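Local coordinates for Ras GTPase-activating-like protein IQGAP2 (Homo sapiens, PDB 5CJP) that is a scaffold protein whose Ras-GAP-related domain probably binds GTP-loaded Rho-family GTPases such as Cdc42 rather than speeding their GTP hydrolysis, at residues Gln22-Pro25 against Leu26-Ala29; Leu64-Leu67 against Phe68-Ala71; Glu178-Arg181 against Arg182-Lys186; Val273-His276 against Ala277-Lys281. All blocks are in the same frame, centred on the assembly; numbering follows the deposited sequence.

Contact 1: residues Gln22-Pro25 against Leu26-Ala29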
ATOM      1  N   GLN E  22      -0.092 -13.327  11.822  1.00 43.07           N
ATOM      2  CA  GLN E  22       1.327 -13.171  11.491  1.00 43.57           C
ATOM      3  C   GLN E  22       2.252 -14.256  12.031  1.00 44.00           C
ATOM      4  O   GLN E  22       3.314 -14.526  11.464  1.00 42.94           O
ATOM      5  CB  GLN E  22       1.845 -11.830  12.039  1.00 43.00           C
ATOM      6  CG  GLN E  22       1.125 -10.601  11.485  1.00 45.05           C
ATOM      7  CD  GLN E  22       1.371  -9.354  12.312  1.00 45.33           C
ATOM      8  OE1 GLN E  22       2.481  -8.792  12.321  1.00 45.33           O
ATOM      9  NE2 GLN E  22       0.339  -8.916  13.023  1.00 41.39           N
ATOM     10  N   THR E  23       1.843 -14.881  13.122  1.00 42.29           N
ATOM     11  CA  THR E  23       2.697 -15.836  13.796  1.00 43.69           C
ATOM     12  C   THR E  23       2.288 -17.290  13.708  1.00 41.58           C
ATOM     13  O   THR E  23       3.143 -18.181  13.833  1.00 39.88           O
ATOM     14  CB  THR E  23       2.814 -15.415  15.288  1.00 43.43           C
ATOM     15  OG1 THR E  23       3.388 -14.109  15.349  1.00 48.71           O
ATOM     16  CG2 THR E  23       3.685 -16.338  16.066  1.00 48.65           C
ATOM     17  N   ASN E  24       0.999 -17.525  13.488  1.00 37.92           N
ATOM     18  CA  ASN E  24       0.493 -18.882  13.452  1.00 34.61           C
ATOM     19  C   ASN E  24      -0.803 -18.993  12.641  1.00 30.42           C
ATOM     20  O   ASN E  24      -1.868 -19.306  13.174  1.00 26.92           O
ATOM     21  CB  ASN E  24       0.298 -19.330  14.895  1.00 38.41           C
ATOM     22  CG  ASN E  24       0.028 -20.806  15.021  1.00 41.30           C
ATOM     23  OD1 ASN E  24       0.046 -21.540  14.032  1.00 44.99           O
ATOM     24  ND2 ASN E  24      -0.225 -21.254  16.248  1.00 38.98           N
ATOM     25  N   PRO E  25      -0.726 -18.718  11.332  1.00 27.32           N
ATOM     26  CA  PRO E  25      -1.926 -18.802  10.486  1.00 28.53           C
ATOM     27  C   PRO E  25      -2.523 -20.208  10.423  1.00 30.63           C
ATOM     28  O   PRO E  25      -3.749 -20.373  10.316  1.00 28.75           O
ATOM     29  CB  PRO E  25      -1.452 -18.275   9.126  1.00 28.39           C
ATOM     30  CG  PRO E  25       0.073 -18.416   9.174  1.00 26.68           C
ATOM     31  CD  PRO E  25       0.432 -18.167  10.598  1.00 25.65           C
ATOM     32  N   LEU E  26      -1.667 -21.221  10.519  1.00 32.93           N
ATOM     33  CA  LEU E  26      -2.155 -22.598  10.502  1.00 35.70           C
ATOM     34  C   LEU E  26      -3.159 -22.832  11.614  1.00 34.71           C
ATOM     35  O   LEU E  26      -4.202 -23.474  11.409  1.00 36.24           O
ATOM     36  CB  LEU E  26      -1.005 -23.578  10.662  1.00 36.78           C
ATOM     37  CG  LEU E  26      -0.052 -23.657   9.480  1.00 39.00           C
ATOM     38  CD1 LEU E  26       1.071 -24.605   9.846  1.00 41.97           C
ATOM     39  CD2 LEU E  26      -0.788 -24.136   8.235  1.00 35.55           C
ATOM     40  N   TYR E  27      -2.843 -22.312  12.796  1.00 32.63           N
ATOM     41  CA  TYR E  27      -3.712 -22.472  13.945  1.00 31.61           C
ATOM     42  C   TYR E  27      -4.944 -21.569  13.803  1.00 30.99           C
ATOM     43  O   TYR E  27      -6.048 -21.928  14.232  1.00 29.28           O
ATOM     44  CB  TYR E  27      -2.912 -22.185  15.230  1.00 35.31           C
ATOM     45  CG  TYR E  27      -3.715 -22.308  16.507  1.00 38.54           C
ATOM     46  CD1 TYR E  27      -4.404 -23.483  16.811  1.00 41.45           C
ATOM     47  CD2 TYR E  27      -3.837 -21.230  17.388  1.00 41.10           C
ATOM     48  CE1 TYR E  27      -5.204 -23.591  17.954  1.00 41.31           C
ATOM     49  CE2 TYR E  27      -4.636 -21.321  18.527  1.00 43.64           C
ATOM     50  CZ  TYR E  27      -5.316 -22.511  18.800  1.00 43.89           C
ATOM     51  OH  TYR E  27      -6.113 -22.613  19.904  1.00 41.71           O
ATOM     52  N   LEU E  28      -4.772 -20.401  13.185  1.00 33.39           N
ATOM     53  CA  LEU E  28      -5.914 -19.500  12.977  1.00 32.79           C
ATOM     54  C   LEU E  28      -6.909 -20.258  12.085  1.00 33.05           C
ATOM     55  O   LEU E  28      -8.113 -20.323  12.383  1.00 32.06           O
ATOM     56  CB  LEU E  28      -5.484 -18.216  12.271  1.00 29.81           C
ATOM     57  CG  LEU E  28      -6.306 -16.962  12.595  1.00 31.77           C
ATOM     58  CD1 LEU E  28      -6.263 -15.993  11.449  1.00 30.22           C
ATOM     59  CD2 LEU E  28      -7.721 -17.319  12.852  1.00 30.19           C
ATOM     60  N   ALA E  29      -6.392 -20.818  10.987  1.00 32.38           N
ATOM     61  CA  ALA E  29      -7.203 -21.589  10.057  1.00 33.59           C
ATOM     62  C   ALA E  29      -7.963 -22.672  10.808  1.00 36.87           C
ATOM     63  O   ALA E  29      -9.170 -22.844  10.614  1.00 37.11           O
ATOM     64  CB  ALA E  29      -6.326 -22.227   8.992  1.00 31.96           C
TER

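Contact 2: residues Leu64-Leu67 against Phe68-Ala71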
ATOM      1  N   LEU E  64       0.198 -26.754   5.431  1.00 31.30           N
ATOM      2  CA  LEU E  64      -1.170 -26.348   5.146  1.00 27.75           C
ATOM      3  C   LEU E  64      -1.925 -27.544   4.595  1.00 30.04           C
ATOM      4  O   LEU E  64      -3.112 -27.726   4.883  1.00 27.33           O
ATOM      5  CB  LEU E  64      -1.175 -25.208   4.136  1.00 24.72           C
ATOM      6  CG  LEU E  64      -2.533 -24.735   3.651  1.00 20.71           C
ATOM      7  CD1 LEU E  64      -3.405 -24.368   4.836  1.00 24.69           C
ATOM      8  CD2 LEU E  64      -2.326 -23.557   2.725  1.00 23.97           C
ATOM      9  N   LEU E  65      -1.244 -28.357   3.785  1.00 32.11           N
ATOM     10  CA  LEU E  65      -1.870 -29.553   3.223  1.00 36.36           C
ATOM     11  C   LEU E  65      -2.216 -30.514   4.345  1.00 38.12           C
ATOM     12  O   LEU E  65      -3.280 -31.119   4.348  1.00 40.42           O
ATOM     13  CB  LEU E  65      -0.943 -30.252   2.212  1.00 35.49           C
ATOM     14  CG  LEU E  65      -0.849 -29.584   0.831  1.00 33.08           C
ATOM     15  CD1 LEU E  65       0.242 -30.225  -0.014  1.00 32.63           C
ATOM     16  CD2 LEU E  65      -2.205 -29.651   0.151  1.00 30.87           C
ATOM     17  N   LYS E  66      -1.322 -30.653   5.311  1.00 41.59           N
ATOM     18  CA  LYS E  66      -1.595 -31.562   6.413  1.00 44.35           C
ATOM     19  C   LYS E  66      -2.711 -31.001   7.263  1.00 43.51           C
ATOM     20  O   LYS E  66      -3.492 -31.754   7.844  1.00 44.18           O
ATOM     21  CB  LYS E  66      -0.338 -31.776   7.247  1.00 49.04           C
ATOM     22  CG  LYS E  66       0.815 -32.295   6.407  1.00 55.65           C
ATOM     23  CD  LYS E  66       0.484 -33.647   5.765  1.00 59.72           C
ATOM     24  CE  LYS E  66       0.330 -34.738   6.820  1.00 61.40           C
ATOM     25  NZ  LYS E  66       0.343 -36.094   6.208  1.00 62.12           N
ATOM     26  N   LEU E  67      -2.801 -29.677   7.327  1.00 42.71           N
ATOM     27  CA  LEU E  67      -3.857 -29.035   8.103  1.00 41.11           C
ATOM     28  C   LEU E  67      -5.179 -29.368   7.413  1.00 41.05           C
ATOM     29  O   LEU E  67      -6.133 -29.814   8.045  1.00 41.25           O
ATOM     30  CB  LEU E  67      -3.638 -27.523   8.131  1.00 42.37           C
ATOM     31  CG  LEU E  67      -4.498 -26.628   9.023  1.00 36.70           C
ATOM     32  CD1 LEU E  67      -5.401 -25.802   8.177  1.00 32.84           C
ATOM     33  CD2 LEU E  67      -5.260 -27.453  10.038  1.00 37.94           C
ATOM     34  N   PHE E  68      -5.226 -29.150   6.106  1.00 40.59           N
ATOM     35  CA  PHE E  68      -6.423 -29.448   5.321  1.00 41.78           C
ATOM     36  C   PHE E  68      -6.834 -30.900   5.502  1.00 43.93           C
ATOM     37  O   PHE E  68      -8.011 -31.200   5.766  1.00 42.75           O
ATOM     38  CB  PHE E  68      -6.164 -29.190   3.837  1.00 39.50           C
ATOM     39  CG  PHE E  68      -6.190 -27.745   3.471  1.00 40.70           C
ATOM     40  CD1 PHE E  68      -5.632 -27.314   2.272  1.00 40.18           C
ATOM     41  CD2 PHE E  68      -6.798 -26.806   4.314  1.00 39.00           C
ATOM     42  CE1 PHE E  68      -5.681 -25.961   1.912  1.00 39.39           C
ATOM     43  CE2 PHE E  68      -6.851 -25.461   3.964  1.00 37.42           C
ATOM     44  CZ  PHE E  68      -6.296 -25.035   2.764  1.00 38.82           C
ATOM     45  N   LYS E  69      -5.859 -31.796   5.369  1.00 44.86           N
ATOM     46  CA  LYS E  69      -6.111 -33.223   5.502  1.00 46.51           C
ATOM     47  C   LYS E  69      -6.772 -33.619   6.819  1.00 45.73           C
ATOM     48  O   LYS E  69      -7.886 -34.158   6.838  1.00 43.23           O
ATOM     49  CB  LYS E  69      -4.808 -34.006   5.351  1.00 50.64           C
ATOM     50  CG  LYS E  69      -5.044 -35.490   5.167  1.00 53.25           C
ATOM     51  CD  LYS E  69      -3.781 -36.310   5.281  1.00 57.09           C
ATOM     52  CE  LYS E  69      -3.428 -36.543   6.738  1.00 60.44           C
ATOM     53  NZ  LYS E  69      -2.358 -37.581   6.902  1.00 61.87           N
ATOM     54  N   THR E  70      -6.093 -33.358   7.925  1.00 44.68           N
ATOM     55  CA  THR E  70      -6.640 -33.741   9.212  1.00 48.58           C
ATOM     56  C   THR E  70      -7.992 -33.096   9.500  1.00 46.17           C
ATOM     57  O   THR E  70      -8.847 -33.710  10.137  1.00 45.31           O
ATOM     58  CB  THR E  70      -5.679 -33.394  10.338  1.00 50.92           C
ATOM     59  OG1 THR E  70      -5.808 -32.007  10.645  1.00 57.38           O
ATOM     60  CG2 THR E  70      -4.252 -33.676   9.914  1.00 52.84           C
ATOM     61  N   ALA E  71      -8.185 -31.869   9.031  1.00 44.62           N
ATOM     62  CA  ALA E  71      -9.450 -31.174   9.246  1.00 44.22           C
ATOM     63  C   ALA E  71     -10.550 -31.825   8.417  1.00 44.24           C
ATOM     64  O   ALA E  71     -11.683 -31.959   8.876  1.00 44.37           O
ATOM     65  CB  ALA E  71      -9.320 -29.679   8.882  1.00 43.17           C
TER

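Contact 3: residues Glu178-Arg181 against Arg182-Lys186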
ATOM      1  N   GLU E 178     -28.224 -26.546 -30.333  1.00 68.29           N
ATOM      2  CA  GLU E 178     -27.097 -26.863 -31.189  1.00 71.67           C
ATOM      3  C   GLU E 178     -25.932 -26.016 -30.751  1.00 69.65           C
ATOM      4  O   GLU E 178     -24.830 -26.518 -30.553  1.00 70.90           O
ATOM      5  CB  GLU E 178     -27.423 -26.576 -32.652  1.00 78.88           C
ATOM      6  CG  GLU E 178     -27.349 -27.811 -33.521  1.00 83.70           C
ATOM      7  CD  GLU E 178     -25.972 -28.437 -33.519  1.00 87.35           C
ATOM      8  OE1 GLU E 178     -25.064 -27.867 -34.161  1.00 89.25           O
ATOM      9  OE2 GLU E 178     -25.796 -29.489 -32.865  1.00 88.89           O
ATOM     10  N   ASN E 179     -26.193 -24.723 -30.599  1.00 65.69           N
ATOM     11  CA  ASN E 179     -25.180 -23.778 -30.166  1.00 61.80           C
ATOM     12  C   ASN E 179     -24.607 -24.223 -28.823  1.00 59.31           C
ATOM     13  O   ASN E 179     -23.394 -24.353 -28.670  1.00 57.50           O
ATOM     14  CB  ASN E 179     -25.783 -22.375 -30.010  1.00 64.10           C
ATOM     15  CG  ASN E 179     -26.186 -21.752 -31.337  1.00 64.56           C
ATOM     16  OD1 ASN E 179     -25.345 -21.462 -32.186  1.00 65.98           O
ATOM     17  ND2 ASN E 179     -27.479 -21.543 -31.517  1.00 67.75           N
ATOM     18  N   LEU E 180     -25.495 -24.463 -27.861  1.00 57.98           N
ATOM     19  CA  LEU E 180     -25.103 -24.870 -26.518  1.00 58.52           C
ATOM     20  C   LEU E 180     -24.160 -26.070 -26.521  1.00 59.91           C
ATOM     21  O   LEU E 180     -23.108 -26.041 -25.878  1.00 59.38           O
ATOM     22  CB  LEU E 180     -26.344 -25.200 -25.673  1.00 56.28           C
ATOM     23  CG  LEU E 180     -26.457 -24.659 -24.226  1.00 53.71           C
ATOM     24  CD1 LEU E 180     -27.587 -25.406 -23.514  1.00 50.29           C
ATOM     25  CD2 LEU E 180     -25.153 -24.844 -23.450  1.00 49.51           C
ATOM     26  N   ARG E 181     -24.533 -27.116 -27.248  1.00 61.80           N
ATOM     27  CA  ARG E 181     -23.715 -28.318 -27.312  1.00 65.64           C
ATOM     28  C   ARG E 181     -22.345 -28.040 -27.906  1.00 62.21           C
ATOM     29  O   ARG E 181     -21.356 -28.673 -27.546  1.00 61.03           O
ATOM     30  CB  ARG E 181     -24.411 -29.393 -28.139  1.00 74.09           C
ATOM     31  CG  ARG E 181     -23.777 -30.769 -27.991  1.00 87.77           C
ATOM     32  CD  ARG E 181     -23.557 -31.392 -29.345  1.00 98.25           C
ATOM     33  NE  ARG E 181     -22.585 -30.621 -30.119  1.00104.09           N
ATOM     34  CZ  ARG E 181     -22.666 -30.413 -31.428  1.00106.24           C
ATOM     35  NH1 ARG E 181     -23.678 -30.912 -32.124  1.00107.58           N
ATOM     36  NH2 ARG E 181     -21.727 -29.708 -32.048  1.00106.55           N
ATOM     37  N   ARG E 182     -22.299 -27.080 -28.816  1.00 60.03           N
ATOM     38  CA  ARG E 182     -21.070 -26.696 -29.488  1.00 57.05           C
ATOM     39  C   ARG E 182     -20.112 -25.934 -28.572  1.00 55.78           C
ATOM     40  O   ARG E 182     -18.918 -26.226 -28.538  1.00 53.00           O
ATOM     41  CB  ARG E 182     -21.419 -25.832 -30.687  1.00 57.81           C
ATOM     42  CG  ARG E 182     -20.717 -26.216 -31.951  1.00 55.86           C
ATOM     43  CD  ARG E 182     -20.858 -25.093 -32.942  1.00 57.20           C
ATOM     44  NE  ARG E 182     -20.228 -23.883 -32.416  1.00 53.06           N
ATOM     45  CZ  ARG E 182     -20.884 -22.777 -32.086  1.00 53.45           C
ATOM     46  NH1 ARG E 182     -22.208 -22.709 -32.220  1.00 48.83           N
ATOM     47  NH2 ARG E 182     -20.210 -21.730 -31.633  1.00 55.16           N
ATOM     48  N   VAL E 183     -20.630 -24.937 -27.851  1.00 54.01           N
ATOM     49  CA  VAL E 183     -19.795 -24.162 -26.935  1.00 52.28           C
ATOM     50  C   VAL E 183     -19.396 -25.008 -25.743  1.00 52.28           C
ATOM     51  O   VAL E 183     -18.284 -24.913 -25.251  1.00 52.79           O
ATOM     52  CB  VAL E 183     -20.507 -22.910 -26.418  1.00 51.40           C
ATOM     53  CG1 VAL E 183     -19.979 -21.700 -27.133  1.00 52.87           C
ATOM     54  CG2 VAL E 183     -21.986 -23.011 -26.642  1.00 52.49           C
ATOM     55  N   THR E 184     -20.311 -25.853 -25.291  1.00 51.11           N
ATOM     56  CA  THR E 184     -20.042 -26.714 -24.157  1.00 49.58           C
ATOM     57  C   THR E 184     -18.887 -27.651 -24.434  1.00 53.21           C
ATOM     58  O   THR E 184     -18.015 -27.831 -23.584  1.00 53.31           O
ATOM     59  CB  THR E 184     -21.270 -27.566 -23.799  1.00 46.32           C
ATOM     60  OG1 THR E 184     -22.356 -26.707 -23.457  1.00 42.15           O
ATOM     61  CG2 THR E 184     -20.972 -28.481 -22.629  1.00 37.71           C
ATOM     62  N   ASP E 185     -18.881 -28.256 -25.621  1.00 56.35           N
ATOM     63  CA  ASP E 185     -17.826 -29.197 -25.979  1.00 57.70           C
ATOM     64  C   ASP E 185     -16.476 -28.488 -25.972  1.00 57.65           C
ATOM     65  O   ASP E 185     -15.460 -29.077 -25.594  1.00 56.50           O
ATOM     66  CB  ASP E 185     -18.089 -29.835 -27.353  1.00 59.79           C
ATOM     67  CG  ASP E 185     -17.439 -31.214 -27.494  1.00 60.36           C
ATOM     68  OD1 ASP E 185     -16.970 -31.544 -28.600  1.00 60.16           O
ATOM     69  OD2 ASP E 185     -17.405 -31.981 -26.498  1.00 60.85           O
ATOM     70  N   LYS E 186     -16.459 -27.221 -26.386  1.00 57.27           N
ATOM     71  CA  LYS E 186     -15.220 -26.458 -26.369  1.00 54.97           C
ATOM     72  C   LYS E 186     -14.742 -26.329 -24.920  1.00 53.13           C
ATOM     73  O   LYS E 186     -13.584 -26.605 -24.622  1.00 54.12           O
ATOM     74  CB  LYS E 186     -15.424 -25.075 -26.991  1.00 57.20           C
ATOM     75  CG  LYS E 186     -15.587 -25.111 -28.505  1.00 58.50           C
ATOM     76  CD  LYS E 186     -15.463 -23.742 -29.143  1.00 60.86           C
ATOM     77  CE  LYS E 186     -15.441 -23.879 -30.664  1.00 66.45           C
ATOM     78  NZ  LYS E 186     -15.291 -22.578 -31.389  1.00 67.44           N
TER

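Contact 4: residues Val273-His276 against Ala277-Lys281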
ATOM      1  N   VAL E 273     -25.504 -27.647 -18.290  1.00 47.21           N
ATOM      2  CA  VAL E 273     -25.268 -28.893 -19.011  1.00 45.53           C
ATOM      3  C   VAL E 273     -24.110 -29.670 -18.398  1.00 48.29           C
ATOM      4  O   VAL E 273     -24.213 -30.873 -18.181  1.00 47.93           O
ATOM      5  CB  VAL E 273     -24.955 -28.653 -20.492  1.00 42.10           C
ATOM      6  CG1 VAL E 273     -24.571 -29.971 -21.149  1.00 35.32           C
ATOM      7  CG2 VAL E 273     -26.163 -28.064 -21.183  1.00 37.48           C
ATOM      8  N   LEU E 274     -23.004 -28.991 -18.111  1.00 50.39           N
ATOM      9  CA  LEU E 274     -21.859 -29.672 -17.529  1.00 52.27           C
ATOM     10  C   LEU E 274     -22.110 -30.219 -16.114  1.00 53.39           C
ATOM     11  O   LEU E 274     -21.579 -31.280 -15.766  1.00 54.32           O
ATOM     12  CB  LEU E 274     -20.619 -28.763 -17.566  1.00 51.46           C
ATOM     13  CG  LEU E 274     -19.969 -28.509 -18.945  1.00 49.18           C
ATOM     14  CD1 LEU E 274     -18.704 -27.675 -18.781  1.00 47.87           C
ATOM     15  CD2 LEU E 274     -19.623 -29.822 -19.617  1.00 45.09           C
ATOM     16  N   GLN E 275     -22.914 -29.522 -15.304  1.00 51.82           N
ATOM     17  CA  GLN E 275     -23.227 -29.999 -13.953  1.00 51.23           C
ATOM     18  C   GLN E 275     -23.895 -31.348 -14.125  1.00 50.93           C
ATOM     19  O   GLN E 275     -23.421 -32.355 -13.619  1.00 50.89           O
ATOM     20  CB  GLN E 275     -24.218 -29.087 -13.250  1.00 50.16           C
ATOM     21  CG  GLN E 275     -23.945 -28.779 -11.775  1.00 46.20           C
ATOM     22  CD  GLN E 275     -23.481 -29.960 -10.918  1.00 43.49           C
ATOM     23  OE1 GLN E 275     -22.419 -30.512 -11.159  1.00 40.22           O
ATOM     24  NE2 GLN E 275     -24.267 -30.324  -9.899  1.00 43.20           N
ATOM     25  N   HIS E 276     -24.997 -31.349 -14.866  1.00 51.80           N
ATOM     26  CA  HIS E 276     -25.752 -32.570 -15.134  1.00 53.85           C
ATOM     27  C   HIS E 276     -24.872 -33.725 -15.582  1.00 53.46           C
ATOM     28  O   HIS E 276     -25.021 -34.847 -15.093  1.00 52.19           O
ATOM     29  CB  HIS E 276     -26.821 -32.299 -16.185  1.00 55.05           C
ATOM     30  CG  HIS E 276     -28.019 -31.592 -15.641  1.00 57.31           C
ATOM     31  ND1 HIS E 276     -29.146 -32.259 -15.210  1.00 57.65           N
ATOM     32  CD2 HIS E 276     -28.246 -30.278 -15.405  1.00 56.76           C
ATOM     33  CE1 HIS E 276     -30.014 -31.387 -14.733  1.00 56.89           C
ATOM     34  NE2 HIS E 276     -29.494 -30.178 -14.840  1.00 55.71           N
ATOM     35  N   ALA E 277     -23.957 -33.447 -16.509  1.00 53.41           N
ATOM     36  CA  ALA E 277     -23.053 -34.475 -17.005  1.00 52.07           C
ATOM     37  C   ALA E 277     -22.165 -34.976 -15.882  1.00 52.18           C
ATOM     38  O   ALA E 277     -22.042 -36.178 -15.678  1.00 51.76           O
ATOM     39  CB  ALA E 277     -22.212 -33.931 -18.124  1.00 51.29           C
ATOM     40  N   ALA E 278     -21.556 -34.056 -15.141  1.00 53.21           N
ATOM     41  CA  ALA E 278     -20.668 -34.445 -14.050  1.00 54.77           C
ATOM     42  C   ALA E 278     -21.398 -35.238 -12.976  1.00 56.28           C
ATOM     43  O   ALA E 278     -20.809 -36.091 -12.312  1.00 55.21           O
ATOM     44  CB  ALA E 278     -20.024 -33.221 -13.440  1.00 53.71           C
ATOM     45  N   SER E 279     -22.689 -34.964 -12.816  1.00 59.01           N
ATOM     46  CA  SER E 279     -23.481 -35.651 -11.812  1.00 61.69           C
ATOM     47  C   SER E 279     -24.328 -36.779 -12.392  1.00 61.61           C
ATOM     48  O   SER E 279     -25.192 -37.324 -11.711  1.00 61.10           O
ATOM     49  CB  SER E 279     -24.367 -34.642 -11.072  1.00 64.01           C
ATOM     50  OG  SER E 279     -25.199 -33.928 -11.965  1.00 64.25           O
ATOM     51  N   ASN E 280     -24.058 -37.131 -13.647  1.00 62.21           N
ATOM     52  CA  ASN E 280     -24.779 -38.193 -14.356  1.00 62.07           C
ATOM     53  C   ASN E 280     -26.306 -38.037 -14.295  1.00 62.94           C
ATOM     54  O   ASN E 280     -27.029 -38.995 -14.023  1.00 61.12           O
ATOM     55  CB  ASN E 280     -24.388 -39.563 -13.796  1.00 59.49           C
ATOM     56  CG  ASN E 280     -24.677 -40.702 -14.771  1.00 55.99           C
ATOM     57  OD1 ASN E 280     -25.299 -40.503 -15.817  1.00 54.80           O
ATOM     58  ND2 ASN E 280     -24.215 -41.898 -14.434  1.00 52.41           N
ATOM     59  N   LYS E 281     -26.793 -36.832 -14.565  1.00 65.18           N
ATOM     60  CA  LYS E 281     -28.223 -36.558 -14.535  1.00 68.38           C
ATOM     61  C   LYS E 281     -28.768 -36.149 -15.897  1.00 67.52           C
ATOM     62  O   LYS E 281     -28.457 -35.074 -16.418  1.00 68.47           O
ATOM     63  CB  LYS E 281     -28.525 -35.462 -13.507  1.00 71.19           C
ATOM     64  CG  LYS E 281     -28.741 -35.987 -12.104  1.00 77.96           C
ATOM     65  CD  LYS E 281     -30.170 -36.466 -11.912  1.00 82.55           C
ATOM     66  CE  LYS E 281     -31.125 -35.288 -11.678  1.00 85.71           C
ATOM     67  NZ  LYS E 281     -30.993 -34.207 -12.699  1.00 85.74           N
TER

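Contact 1: residues Gln22-Pro25 against Leu26-Ala29
From Asn24 to Leu28 the chain turns out of one helix and straight into the next: helix 7-23 has run out, Asn24 is the first residue to leave helical torsions, and helix 25-34 begins at Pro25. The new helix is set by backbone bonds, Leu28 N to Asn24 O at 3.1 Å and Ala29 N to Pro25 O at 2.8 Å. Proline suits this first position because it has no N-H to leave without an acceptor, and its phi of -62° is already helical.

The Asn24 side chain supplies what the first turn lacks. With CG anti to the backbone N (chi1 -169°), the amide swings over the start of the helix, where OD1 accepts from Tyr27 N at 3.2 Å. The donor stands well above the amide carbonyl plane, while ND2 lies against Tyr27 CB. The two side chains cross obliquely, with amide and ring planes 26° apart. The far end of the tyrosine serves another partner, since its OH bonds to Asp364 of the second subunit.

Pro25 rests on Leu51 and Tyr54 of helix 37-54, and Leu28 packs back on Leu17, Leu20 and Leu21, apolar residues suited to the packed seam between helices. Asparagine capping a first-turn N-H, followed by proline, is a classic N-cap, here at a tight helix-to-helix corner.

Contact 2: residues Leu64-Leu67 against Phe68-Ala71
A single turn of helix 58-79, buried on one side in the all-helical Ras-GAP-like fold, brings Leu64 and Phe68 together at i and i+4 spacing. Phe68 N donates to Leu64 O at 2.8 Å, and the same spacing sets the side chains against each other. Leu64 CD1 sits over one face of the ring in a CH-pi contact, 3.9 Å from the Phe68 centroid and 23° off the ring normal. Leu64 CG lies anti to the backbone N (chi1 176°), which sends the branch along the helix to the ring. Phenylalanine fits because its flat ring also meets Met96 and Val97 of helix 92-102, Phe33 of helix 25-34 and Ile205 of helix 200-216. Replacing it by an alanine would probably open a gap among these helices and leave Leu64 CD1 without the ring face it covers.

On a more polar side, Lys66 and Lys69 run alongside each other, pointing the same way. Their like charges would repel, but Lys66 NZ forms a salt bridge with Glu318, which probably offsets this. Thr70, on the exposed side, turns its hydroxyl back to the backbone, where OG1 makes a weak hydrogen bond to Leu67 O at 3.4 Å.

Contact 3: residues Glu178-Arg181 against Arg182-Lys186
Arg182, Arg181 and Asn179 carry this contact on the long helix 167-193 of the Ras-GAP-related domain, where neighbours along the polar side meet. Asn179 and Arg182 lie side by side and point the same way. Asn179 OD1 meets the edge of the Arg182 guanidinium, in its plane, and accepts a weak hydrogen bond from NH1 at 3.4 Å. The amide itself stands almost upright to that group, its plane 87° from it.

Arg181 leaves the helix in another direction, crossing Arg182 at about a right angle. Its chain bends at chi2 and chi3 and doubles back, so that Arg181 NH1 forms a salt bridge with Glu178 OE2 at 2.7 Å. Arg181 NH2 meanwhile lies 3.6 Å from Arg182 CG, touching aliphatic chain and not charge. Long, flexible arginines suit such a surface, because the methylenes can pack while the charged end reaches for an acceptor, firmly for Arg181 and only weakly for Arg182.

The other side is buried: Leu180 packs on Ile129, and Thr184 on Val270 of helix 261-278. Threonine can enter this apolar seam because its hydroxyl is satisfied within the helix. Leu180 O takes two bonds, one from Thr184 N at 2.9 Å and one from Thr184 OG1 at 2.6 Å, the hydroxyl oxygen lying 44° out of the carbonyl plane.

Contact 4: residues Val273-His276 against Ala277-Lys281
His276 O is gripped by the chain that turns round it: Lys281 N donates to it at 2.7 Å in a nearly straight bond (176°), and Ser279 N adds a weak one. The next carbonyl back, Gln275 O, accepts from Ser279 N at 2.8 Å. Ser279 OG sits between the backbone N and the carbonyl carbon (chi1 57°), which turns it back over the helix end, 2.9 Å from Gln275 O. A small polar residue suits the point where the chain leaves the helix.

The His276 ring reaches the same chain reversal. ND1 donates to Lys281 O at 3.1 Å; that oxygen lies near the ring plane, whereas the nitrogen stands above the plane of the carbonyl it meets. Lys281 curls through three bent torsions, bringing NZ within 3.6 Å of His276 CE1. Phe283 packs edge-to-face with the imidazole. A leucine in place of His276 would probably leave Lys281 O without its N-H donor and Phe283 without the imidazole it meets edge-to-face.

Ala277 and Ala278 are small enough to fit against Thr300 and Phe304 of helix 294-311. On the partner side, Gln275 NE2 bonds to the backbone of the other protein's chain, probably the bound GTPase, and Ser279 and Lys281 each pack on an apolar side chain of it. Asn280, an asparagine tolerating positive phi, donates from its N to Ala277 O at 3.0 Å. With Lys281 N on His276 O this makes a Schellman motif, ending helix 261-278 at the protein interface.

Overall arrangement
Along the chain the contacts come in numerical order, and in space they form two pairs. Contacts 1 and 2 have centres about 13 Å apart and touch where helix 25-34 meets helix 58-79, through Leu26 and Ala29 against Leu64 and Leu67. Contacts 3 and 4, about 14 Å apart, join helix 167-193 to helix 261-278. Between the pairs, centres lie about 29 to 45 Å apart; contact 1 is across the chain's centre from contacts 3 and 4, and contact 2 from contact 3. One bound GTP lies about 11 to 12 Å from side chains of contacts 1 and 2, and another about 8 Å from contact 4, consistent with an elongated helical domain that meets GTPases at separate places.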